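Local coordinates for glycerol-3-phosphate dehydrogenase [NAD(+)] (Dunaliella salina, PDB 6IUY), which probably interconverts dihydroxyacetone phosphate and sn-glycerol 3-phosphate with NAD, and couples this dehydrogenase to a haloacid dehalogenase-like domain for direct conversion of dihydroxyacetone phosphate to glycerol, at residues 257-262 with 344-349; 374-379 with 435-440. All blocks are in the same frame, centred on the assembly; numbering follows the deposited sequence.

Interaction 1 of 2, residues 257-262 with 344-349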
ATOM      1  N   TYR A 257       3.752 -35.268  -5.497  1.00 48.47           N
ATOM      2  CA  TYR A 257       4.667 -34.590  -4.590  1.00 45.57           C
ATOM      3  C   TYR A 257       4.513 -35.103  -3.164  1.00 43.48           C
ATOM      4  O   TYR A 257       3.393 -35.203  -2.669  1.00 49.52           O
ATOM      5  CB  TYR A 257       4.427 -33.080  -4.653  1.00 45.94           C
ATOM      6  CG  TYR A 257       4.929 -32.451  -5.927  1.00 42.75           C
ATOM      7  CD1 TYR A 257       4.179 -32.499  -7.100  1.00 51.39           C
ATOM      8  CD2 TYR A 257       6.157 -31.817  -5.967  1.00 48.07           C
ATOM      9  CE1 TYR A 257       4.660 -31.925  -8.281  1.00 47.96           C
ATOM     10  CE2 TYR A 257       6.631 -31.230  -7.127  1.00 46.56           C
ATOM     11  CZ  TYR A 257       5.885 -31.294  -8.277  1.00 47.75           C
ATOM     12  OH  TYR A 257       6.377 -30.720  -9.422  1.00 51.61           O
ATOM     13  N   LYS A 258       5.619 -35.481  -2.526  1.00 40.76           N
ATOM     14  CA  LYS A 258       5.605 -35.755  -1.078  1.00 45.81           C
ATOM     15  C   LYS A 258       5.956 -34.460  -0.360  1.00 40.73           C
ATOM     16  O   LYS A 258       6.936 -33.811  -0.711  1.00 39.99           O
ATOM     17  CB  LYS A 258       6.611 -36.847  -0.662  1.00 47.67           C
ATOM     18  CG  LYS A 258       6.335 -38.273  -1.188  1.00 57.27           C
ATOM     19  CD  LYS A 258       7.221 -39.303  -0.449  1.00 61.03           C
ATOM     20  CE  LYS A 258       7.640 -40.467  -1.345  1.00 64.23           C
ATOM     21  NZ  LYS A 258       6.484 -41.100  -2.034  1.00 68.05           N
ATOM     22  N   VAL A 259       5.171 -34.092   0.646  1.00 39.65           N
ATOM     23  CA  VAL A 259       5.381 -32.816   1.323  1.00 42.95           C
ATOM     24  C   VAL A 259       6.010 -33.008   2.692  1.00 36.81           C
ATOM     25  O   VAL A 259       5.560 -33.844   3.469  1.00 41.66           O
ATOM     26  CB  VAL A 259       4.058 -32.059   1.485  1.00 39.69           C
ATOM     27  CG1 VAL A 259       4.293 -30.700   2.144  1.00 35.17           C
ATOM     28  CG2 VAL A 259       3.366 -31.919   0.118  1.00 42.45           C
ATOM     29  N   THR A 260       7.047 -32.233   2.982  1.00 40.21           N
ATOM     30  CA  THR A 260       7.631 -32.213   4.308  1.00 41.49           C
ATOM     31  C   THR A 260       7.673 -30.789   4.878  1.00 41.87           C
ATOM     32  O   THR A 260       8.263 -29.888   4.274  1.00 38.73           O
ATOM     33  CB  THR A 260       9.043 -32.812   4.285  1.00 39.93           C
ATOM     34  OG1 THR A 260       8.928 -34.206   4.000  1.00 44.56           O
ATOM     35  CG2 THR A 260       9.744 -32.624   5.629  1.00 35.43           C
ATOM     36  N   MET A 261       7.057 -30.616   6.048  1.00 38.02           N
ATOM     37  CA  MET A 261       7.156 -29.394   6.836  1.00 36.88           C
ATOM     38  C   MET A 261       8.409 -29.459   7.702  1.00 40.25           C
ATOM     39  O   MET A 261       8.562 -30.387   8.500  1.00 36.97           O
ATOM     40  CB  MET A 261       5.899 -29.221   7.704  1.00 37.35           C
ATOM     41  CG  MET A 261       5.973 -28.085   8.752  1.00 40.02           C
ATOM     42  SD  MET A 261       6.008 -26.436   8.004  1.00 37.80           S
ATOM     43  CE  MET A 261       7.739 -26.093   8.132  1.00 40.09           C
ATOM     44  N   VAL A 262       9.324 -28.508   7.516  1.00 34.64           N
ATOM     45  CA  VAL A 262      10.514 -28.416   8.348  1.00 34.74           C
ATOM     46  C   VAL A 262      10.275 -27.355   9.442  1.00 41.13           C
ATOM     47  O   VAL A 262      10.513 -26.157   9.227  1.00 34.64           O
ATOM     48  CB  VAL A 262      11.764 -28.032   7.529  1.00 34.99           C
ATOM     49  CG1 VAL A 262      12.986 -27.893   8.438  1.00 33.36           C
ATOM     50  CG2 VAL A 262      12.018 -29.048   6.427  1.00 38.89           C
ATOM     51  N   ALA A 344      11.320 -36.054   0.063  1.00 45.63           N
ATOM     52  CA  ALA A 344      10.412 -34.928  -0.143  1.00 46.49           C
ATOM     53  C   ALA A 344      10.625 -34.202  -1.454  1.00 41.57           C
ATOM     54  O   ALA A 344      11.743 -33.803  -1.759  1.00 41.88           O
ATOM     55  CB  ALA A 344      10.540 -33.931   1.016  1.00 40.08           C
ATOM     56  N   ASP A 345       9.524 -33.987  -2.181  1.00 37.74           N
ATOM     57  CA  ASP A 345       9.515 -33.199  -3.419  1.00 43.02           C
ATOM     58  C   ASP A 345       9.176 -31.731  -3.139  1.00 44.14           C
ATOM     59  O   ASP A 345       9.616 -30.827  -3.847  1.00 43.88           O
ATOM     60  CB  ASP A 345       8.503 -33.785  -4.405  1.00 40.43           C
ATOM     61  CG  ASP A 345       8.724 -35.270  -4.643  1.00 44.15           C
ATOM     62  OD1 ASP A 345       9.727 -35.609  -5.304  1.00 42.05           O
ATOM     63  OD2 ASP A 345       7.908 -36.084  -4.165  1.00 44.68           O
ATOM     64  N   ALA A 346       8.391 -31.520  -2.089  1.00 40.90           N
ATOM     65  CA  ALA A 346       7.932 -30.197  -1.698  1.00 42.65           C
ATOM     66  C   ALA A 346       8.363 -29.909  -0.269  1.00 37.41           C
ATOM     67  O   ALA A 346       7.852 -30.519   0.654  1.00 40.66           O
ATOM     68  CB  ALA A 346       6.418 -30.109  -1.833  1.00 35.44           C
ATOM     69  N   LEU A 347       9.312 -28.998  -0.094  1.00 37.75           N
ATOM     70  CA  LEU A 347       9.787 -28.628   1.239  1.00 39.01           C
ATOM     71  C   LEU A 347       9.222 -27.293   1.714  1.00 40.94           C
ATOM     72  O   LEU A 347       9.409 -26.280   1.048  1.00 41.40           O
ATOM     73  CB  LEU A 347      11.319 -28.529   1.264  1.00 40.05           C
ATOM     74  CG  LEU A 347      12.201 -29.772   1.245  1.00 45.23           C
ATOM     75  CD1 LEU A 347      13.672 -29.351   1.312  1.00 44.39           C
ATOM     76  CD2 LEU A 347      11.849 -30.655   2.430  1.00 41.82           C
ATOM     77  N   ILE A 348       8.578 -27.295   2.879  1.00 40.12           N
ATOM     78  CA  ILE A 348       8.131 -26.084   3.536  1.00 37.24           C
ATOM     79  C   ILE A 348       9.084 -25.763   4.688  1.00 38.97           C
ATOM     80  O   ILE A 348       9.268 -26.556   5.605  1.00 35.17           O
ATOM     81  CB  ILE A 348       6.676 -26.232   4.044  1.00 36.97           C
ATOM     82  CG1 ILE A 348       5.763 -26.603   2.888  1.00 37.02           C
ATOM     83  CG2 ILE A 348       6.168 -24.941   4.665  1.00 36.56           C
ATOM     84  CD1 ILE A 348       4.422 -27.134   3.307  1.00 32.40           C
ATOM     85  N   PHE A 349       9.729 -24.606   4.624  1.00 37.13           N
ATOM     86  CA  PHE A 349      10.590 -24.197   5.712  1.00 35.37           C
ATOM     87  C   PHE A 349       9.824 -23.224   6.627  1.00 41.48           C
ATOM     88  O   PHE A 349       9.406 -22.154   6.181  1.00 38.79           O
ATOM     89  CB  PHE A 349      11.880 -23.579   5.173  1.00 33.97           C
ATOM     90  CG  PHE A 349      12.813 -24.588   4.544  1.00 40.43           C
ATOM     91  CD1 PHE A 349      13.684 -25.338   5.332  1.00 42.12           C
ATOM     92  CD2 PHE A 349      12.817 -24.799   3.170  1.00 36.50           C
ATOM     93  CE1 PHE A 349      14.542 -26.293   4.760  1.00 40.12           C
ATOM     94  CE2 PHE A 349      13.682 -25.745   2.590  1.00 42.81           C
ATOM     95  CZ  PHE A 349      14.540 -26.491   3.397  1.00 36.00           C
TER

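Interaction 2 of 2, residues 374-379 with 435-440. With NAD (nicotinamide-adenine-dinucleotide), chain C.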
ATOM      1  N   LYS A 374      11.059 -28.519  -4.854  1.00 43.11           N
ATOM      2  CA  LYS A 374      10.465 -27.190  -4.708  1.00 46.41           C
ATOM      3  C   LYS A 374      10.511 -26.806  -3.222  1.00 44.54           C
ATOM      4  O   LYS A 374      10.187 -27.628  -2.355  1.00 48.00           O
ATOM      5  CB  LYS A 374       9.024 -27.160  -5.233  1.00 47.21           C
ATOM      6  CG  LYS A 374       8.819 -27.723  -6.651  1.00 49.41           C
ATOM      7  CD  LYS A 374       9.448 -26.833  -7.723  1.00 48.50           C
ATOM      8  CE  LYS A 374       9.305 -27.422  -9.126  1.00 57.25           C
ATOM      9  NZ  LYS A 374       7.944 -28.004  -9.399  1.00 58.75           N
ATOM     10  N   ALA A 375      10.931 -25.581  -2.920  1.00 43.37           N
ATOM     11  CA  ALA A 375      10.932 -25.111  -1.536  1.00 45.02           C
ATOM     12  C   ALA A 375      10.021 -23.887  -1.367  1.00 41.91           C
ATOM     13  O   ALA A 375       9.839 -23.099  -2.298  1.00 42.08           O
ATOM     14  CB  ALA A 375      12.341 -24.782  -1.091  1.00 34.48           C
ATOM     15  N   ILE A 376       9.451 -23.735  -0.176  1.00 42.49           N
ATOM     16  CA  ILE A 376       8.829 -22.463   0.201  1.00 41.22           C
ATOM     17  C   ILE A 376       9.154 -22.164   1.647  1.00 38.00           C
ATOM     18  O   ILE A 376       9.260 -23.066   2.469  1.00 36.59           O
ATOM     19  CB  ILE A 376       7.309 -22.473   0.000  1.00 36.98           C
ATOM     20  CG1 ILE A 376       6.722 -21.070   0.212  1.00 40.36           C
ATOM     21  CG2 ILE A 376       6.662 -23.507   0.912  1.00 35.61           C
ATOM     22  CD1 ILE A 376       5.267 -20.906  -0.299  1.00 35.04           C
ATOM     23  N   SER A 377       9.324 -20.886   1.946  1.00 35.63           N
ATOM     24  CA  SER A 377       9.655 -20.442   3.292  1.00 35.53           C
ATOM     25  C   SER A 377       8.515 -19.625   3.879  1.00 42.30           C
ATOM     26  O   SER A 377       7.943 -18.756   3.213  1.00 39.78           O
ATOM     27  CB  SER A 377      10.940 -19.622   3.264  1.00 37.22           C
ATOM     28  OG  SER A 377      11.199 -19.064   4.535  1.00 39.23           O
ATOM     29  N   LEU A 378       8.160 -19.934   5.117  1.00 42.00           N
ATOM     30  CA  LEU A 378       7.151 -19.203   5.863  1.00 37.63           C
ATOM     31  C   LEU A 378       7.825 -18.350   6.933  1.00 36.77           C
ATOM     32  O   LEU A 378       7.161 -17.691   7.728  1.00 37.87           O
ATOM     33  CB  LEU A 378       6.163 -20.176   6.511  1.00 32.84           C
ATOM     34  CG  LEU A 378       4.969 -20.645   5.686  1.00 40.50           C
ATOM     35  CD1 LEU A 378       5.402 -21.202   4.326  1.00 38.55           C
ATOM     36  CD2 LEU A 378       4.187 -21.680   6.465  1.00 36.14           C
ATOM     37  N   THR A 379       9.155 -18.352   6.929  1.00 37.44           N
ATOM     38  CA  THR A 379       9.943 -17.841   8.046  1.00 33.95           C
ATOM     39  C   THR A 379      10.299 -16.349   7.951  1.00 40.08           C
ATOM     40  O   THR A 379      10.619 -15.835   6.870  1.00 44.82           O
ATOM     41  CB  THR A 379      11.239 -18.666   8.172  1.00 33.54           C
ATOM     42  OG1 THR A 379      10.901 -20.004   8.556  1.00 38.81           O
ATOM     43  CG2 THR A 379      12.200 -18.066   9.214  1.00 32.05           C
ATOM     44  N   SER A 435       1.594 -22.165  -8.717  1.00 52.95           N
ATOM     45  CA  SER A 435       0.412 -22.996  -8.887  1.00 45.42           C
ATOM     46  C   SER A 435       0.346 -24.167  -7.881  1.00 49.87           C
ATOM     47  O   SER A 435      -0.710 -24.458  -7.299  1.00 48.55           O
ATOM     48  CB  SER A 435       0.373 -23.537 -10.321  1.00 49.97           C
ATOM     49  OG  SER A 435      -0.639 -24.525 -10.447  1.00 50.50           O
ATOM     50  N   LEU A 436       1.469 -24.856  -7.713  1.00 47.10           N
ATOM     51  CA  LEU A 436       1.594 -25.950  -6.749  1.00 46.03           C
ATOM     52  C   LEU A 436       1.345 -25.459  -5.320  1.00 45.39           C
ATOM     53  O   LEU A 436       0.470 -25.960  -4.617  1.00 44.85           O
ATOM     54  CB  LEU A 436       2.992 -26.575  -6.854  1.00 46.78           C
ATOM     55  CG  LEU A 436       3.278 -27.859  -6.062  1.00 48.22           C
ATOM     56  CD1 LEU A 436       2.611 -29.052  -6.732  1.00 46.97           C
ATOM     57  CD2 LEU A 436       4.788 -28.089  -5.899  1.00 45.27           C
ATOM     58  N   TRP A 437       2.109 -24.454  -4.904  1.00 43.49           N
ATOM     59  CA  TRP A 437       1.947 -23.886  -3.569  1.00 43.21           C
ATOM     60  C   TRP A 437       0.527 -23.397  -3.292  1.00 45.70           C
ATOM     61  O   TRP A 437      -0.006 -23.601  -2.193  1.00 46.12           O
ATOM     62  CB  TRP A 437       2.946 -22.756  -3.362  1.00 39.87           C
ATOM     63  CG  TRP A 437       4.355 -23.234  -3.364  1.00 43.60           C
ATOM     64  CD1 TRP A 437       5.386 -22.749  -4.107  1.00 43.02           C
ATOM     65  CD2 TRP A 437       4.892 -24.324  -2.595  1.00 41.57           C
ATOM     66  NE1 TRP A 437       6.540 -23.450  -3.827  1.00 39.00           N
ATOM     67  CE2 TRP A 437       6.253 -24.426  -2.913  1.00 41.38           C
ATOM     68  CE3 TRP A 437       4.350 -25.202  -1.658  1.00 43.98           C
ATOM     69  CZ2 TRP A 437       7.081 -25.387  -2.328  1.00 42.97           C
ATOM     70  CZ3 TRP A 437       5.179 -26.137  -1.066  1.00 37.07           C
ATOM     71  CH2 TRP A 437       6.522 -26.228  -1.410  1.00 40.78           C
ATOM     72  N   GLN A 438      -0.108 -22.768  -4.276  1.00 47.53           N
ATOM     73  CA  GLN A 438      -1.452 -22.263  -4.046  1.00 42.84           C
ATOM     74  C   GLN A 438      -2.415 -23.397  -3.802  1.00 39.86           C
ATOM     75  O   GLN A 438      -3.268 -23.315  -2.906  1.00 41.76           O
ATOM     76  CB  GLN A 438      -1.947 -21.408  -5.213  1.00 44.22           C
ATOM     77  CG  GLN A 438      -3.359 -20.863  -4.984  1.00 38.97           C
ATOM     78  CD  GLN A 438      -3.810 -19.906  -6.090  1.00 45.29           C
ATOM     79  OE1 GLN A 438      -3.300 -19.943  -7.211  1.00 50.66           O
ATOM     80  NE2 GLN A 438      -4.767 -19.053  -5.772  1.00 47.34           N
ATOM     81  N   GLN A 439      -2.295 -24.459  -4.599  1.00 44.05           N
ATOM     82  CA  GLN A 439      -3.136 -25.637  -4.411  1.00 44.93           C
ATOM     83  C   GLN A 439      -2.854 -26.255  -3.037  1.00 41.52           C
ATOM     84  O   GLN A 439      -3.760 -26.720  -2.376  1.00 41.86           O
ATOM     85  CB  GLN A 439      -2.918 -26.670  -5.536  1.00 48.85           C
ATOM     86  CG  GLN A 439      -3.707 -27.985  -5.344  1.00 52.33           C
ATOM     87  CD  GLN A 439      -3.622 -28.937  -6.558  1.00 62.36           C
ATOM     88  OE1 GLN A 439      -2.981 -28.624  -7.571  1.00 62.69           O
ATOM     89  NE2 GLN A 439      -4.270 -30.097  -6.449  1.00 53.79           N
ATOM     90  N   LEU A 440      -1.604 -26.216  -2.592  1.00 39.45           N
ATOM     91  CA  LEU A 440      -1.258 -26.810  -1.299  1.00 46.56           C
ATOM     92  C   LEU A 440      -1.826 -26.015  -0.101  1.00 47.78           C
ATOM     93  O   LEU A 440      -2.466 -26.588   0.792  1.00 45.54           O
ATOM     94  CB  LEU A 440       0.258 -26.931  -1.185  1.00 42.23           C
ATOM     95  CG  LEU A 440       0.835 -27.886  -0.145  1.00 46.21           C
ATOM     96  CD1 LEU A 440       0.236 -29.280  -0.311  1.00 44.27           C
ATOM     97  CD2 LEU A 440       2.355 -27.912  -0.271  1.00 38.78           C
TER
HETATM   98  PA  NAD C 701       7.541 -20.889  17.502  1.00 34.79           P
HETATM   99  O1A NAD C 701       6.282 -21.494  17.970  1.00 30.91           O
HETATM  100  O2A NAD C 701       7.647 -19.390  17.749  1.00 37.43           O
HETATM  101  O5B NAD C 701       8.819 -21.572  18.247  1.00 35.89           O
HETATM  102  C5B NAD C 701       8.718 -22.899  18.785  1.00 35.64           C
HETATM  103  C4B NAD C 701       9.663 -23.851  18.010  1.00 35.69           C
HETATM  104  O4B NAD C 701      10.906 -23.531  18.250  1.00 40.83           O
HETATM  105  C3B NAD C 701       9.516 -25.272  18.562  1.00 39.02           C
HETATM  106  O3B NAD C 701       8.801 -26.080  17.746  1.00 39.80           O
HETATM  107  C2B NAD C 701      10.964 -25.786  18.681  1.00 36.02           C
HETATM  108  O2B NAD C 701      11.028 -27.163  18.100  1.00 44.05           O
HETATM  109  C1B NAD C 701      11.654 -24.928  18.011  1.00 35.72           C
HETATM  110  N9A NAD C 701      12.964 -24.890  18.509  1.00 36.63           N
HETATM  111  C8A NAD C 701      13.389 -24.579  19.755  1.00 36.67           C
HETATM  112  N7A NAD C 701      14.737 -24.683  19.759  1.00 36.88           N
HETATM  113  C5A NAD C 701      15.148 -25.078  18.525  1.00 39.71           C
HETATM  114  C6A NAD C 701      16.395 -25.352  17.992  1.00 38.14           C
HETATM  115  N6A NAD C 701      17.642 -25.282  18.672  1.00 43.24           N
HETATM  116  N1A NAD C 701      16.512 -25.713  16.708  1.00 41.02           N
HETATM  117  C2A NAD C 701      15.392 -25.824  15.937  1.00 41.90           C
HETATM  118  N3A NAD C 701      14.169 -25.570  16.457  1.00 35.87           N
HETATM  119  C4A NAD C 701      14.054 -25.197  17.751  1.00 37.95           C
HETATM  120  O3  NAD C 701       7.665 -21.181  15.928  1.00 36.60           O
HETATM  121  PN  NAD C 701       6.634 -20.753  14.777  1.00 35.86           P
HETATM  122  O1N NAD C 701       5.367 -20.163  15.370  1.00 37.32           O
HETATM  123  O2N NAD C 701       6.276 -21.937  13.909  1.00 32.00           O
HETATM  124  O5D NAD C 701       7.328 -19.604  13.947  1.00 36.21           O
HETATM  125  C5D NAD C 701       8.440 -19.869  13.112  1.00 39.20           C
HETATM  126  C4D NAD C 701       8.454 -18.793  12.018  1.00 37.00           C
HETATM  127  O4D NAD C 701       7.225 -18.528  11.616  1.00 34.47           O
HETATM  128  C3D NAD C 701       8.991 -17.505  12.610  1.00 34.45           C
HETATM  129  O3D NAD C 701       9.910 -16.993  11.773  1.00 34.45           O
HETATM  130  C2D NAD C 701       7.759 -16.563  12.711  1.00 38.45           C
HETATM  131  O2D NAD C 701       8.263 -15.165  12.650  1.00 36.92           O
HETATM  132  C1D NAD C 701       7.018 -16.921  11.700  1.00 37.75           C
HETATM  133  N1N NAD C 701       5.600 -16.661  11.843  1.00 38.38           N
HETATM  134  C2N NAD C 701       4.915 -16.910  13.013  1.00 36.14           C
HETATM  135  C3N NAD C 701       3.549 -16.646  13.099  1.00 41.35           C
HETATM  136  C7N NAD C 701       2.825 -16.914  14.436  1.00 41.30           C
HETATM  137  O7N NAD C 701       1.723 -16.445  14.643  1.00 41.86           O
HETATM  138  N7N NAD C 701       3.477 -17.743  15.418  1.00 40.80           N
HETATM  139  C4N NAD C 701       2.856 -16.139  12.021  1.00 43.10           C
HETATM  140  C5N NAD C 701       3.530 -15.914  10.833  1.00 38.17           C
HETATM  141  C6N NAD C 701       4.896 -16.188  10.757  1.00 39.32           C
HETATM  142  O   HOH W   1       9.334 -22.765  -5.207  1.00 44.79           O

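Interaction 1 of 2, residues 257-262 with 344-349
Lys-258 and Asp-345 start the pairing of two parallel strands, which five backbone bonds carry up to Val-262. Lys-258 O receives two donors, Asp-345 N and, at 3.0 Å, Ala-346 N. Further along, Thr-260 N donates to Ala-346 O, Ile-348 N to Thr-260 O, and Val-262 N to Ile-348 O at 2.7 Å.

Where the second strand has not yet begun, a side chain does the bonding. Asp-345 holds its carboxylate beside its own backbone N (chi1 -53°), which brings OD2 2.9 Å from Lys-258 N, met with its anti lone pair in a nearly straight bond (168°). Asp-345 CB meanwhile presses against the Tyr-257 ring, 3.4 Å from CD2, with carboxylate and ring planes almost perpendicular.

The apolar contacts divide between the two faces of the sheet. On one, Val-259 CG1 meets Ile-348 CD1 at 3.8 Å, and Met-261, bent at chi2, lays SD 3.7 Å from Ile-348 CG2. Ala-346 is small enough to let Trp-437 of helix 431-441, which covers this face, pack against it. On the other, Val-262 CB runs alongside Phe-349 CD1 at 4.0 Å. Thr-260 CB packs on Leu-347 CD2, and the Thr-260 hydroxyl bonds to Ala-340 O.

Beta-branched residues (Val-259, Thr-260, Val-262, Ile-348) suit these extended, buried strands at the heart of a Rossmann-type nucleotide-binding domain. Directional main-chain bonds fix the strand register, apolar side chains pack on both faces, and the carboxylate stands in for a backbone acceptor at the N-terminal edge of strand 346-349, where its charge probably strengthens the bond to Lys-258 N.

Interaction 2 of 2, residues 374-379 with 435-440
With CG1 anti to the backbone N (chi1 -172°), Ile-376 places CG2 between N and the carbonyl carbon, directly facing Trp-437, whose indole is swung beside its own N (chi1 -65°) and reaches from the helix toward the sheet. The two side chains run antiparallel alongside one another, each pointing back toward the other's backbone. CG2 of Ile-376 stands 3.5 Å from the centroid of the six-membered ring of Trp-437, 10° off the normal, a CH-pi contact over the face, while Ile-376 CD1 extends across the pyrrole side to CG of Trp-437 at 4.0 Å. At the rim of the indole, Lys-374 C lies near the ring plane, 3.8 Å from Trp-437 CZ2.

Strand 374-377 belongs to the central sheet of the Rossmann-type domain, and helix 431-441 packs on one side of it, so a broad, flat tryptophan can span several strands, touching Ala-346 and Ser-405 as well. Its buried NE1 is satisfied by a water 3.2 Å away, lying in the indole plane, which in turn donates to Ala-375 O at 3.0 Å. The Lys-374 side chain uses its aliphatic part here, CG reaching Leu-436 CD2 at 4.1 Å. At the end of the strand, Ser-377 OG accepts from Thr-379 N in an ST turn, and Thr-379 CG2 comes within 3.6 Å of NAD O3D.

Interactions 1 and 2 meet through neighbouring strands of one sheet, their centres about 9 Å apart. Phe-349 joins them by its backbone: its N lies 2.7 Å from Ile-376 O and its O 2.8 Å from Leu-378 N, both probable hydrogen bonds. Trp-437 and Ile-376 of interaction 2 also pack on Ile-348 of interaction 1, giving the two contacts a shared apolar layer. At the other end of the strands, Tyr-257 OH and Lys-374 NZ make a weak hydrogen bond. The C-terminal ends of the strands point to the cofactor: the nearest atoms of the Met-261 side chain and NAD are about 7 Å apart, whereas Leu-378 and Thr-379 belong to the NAD pocket itself.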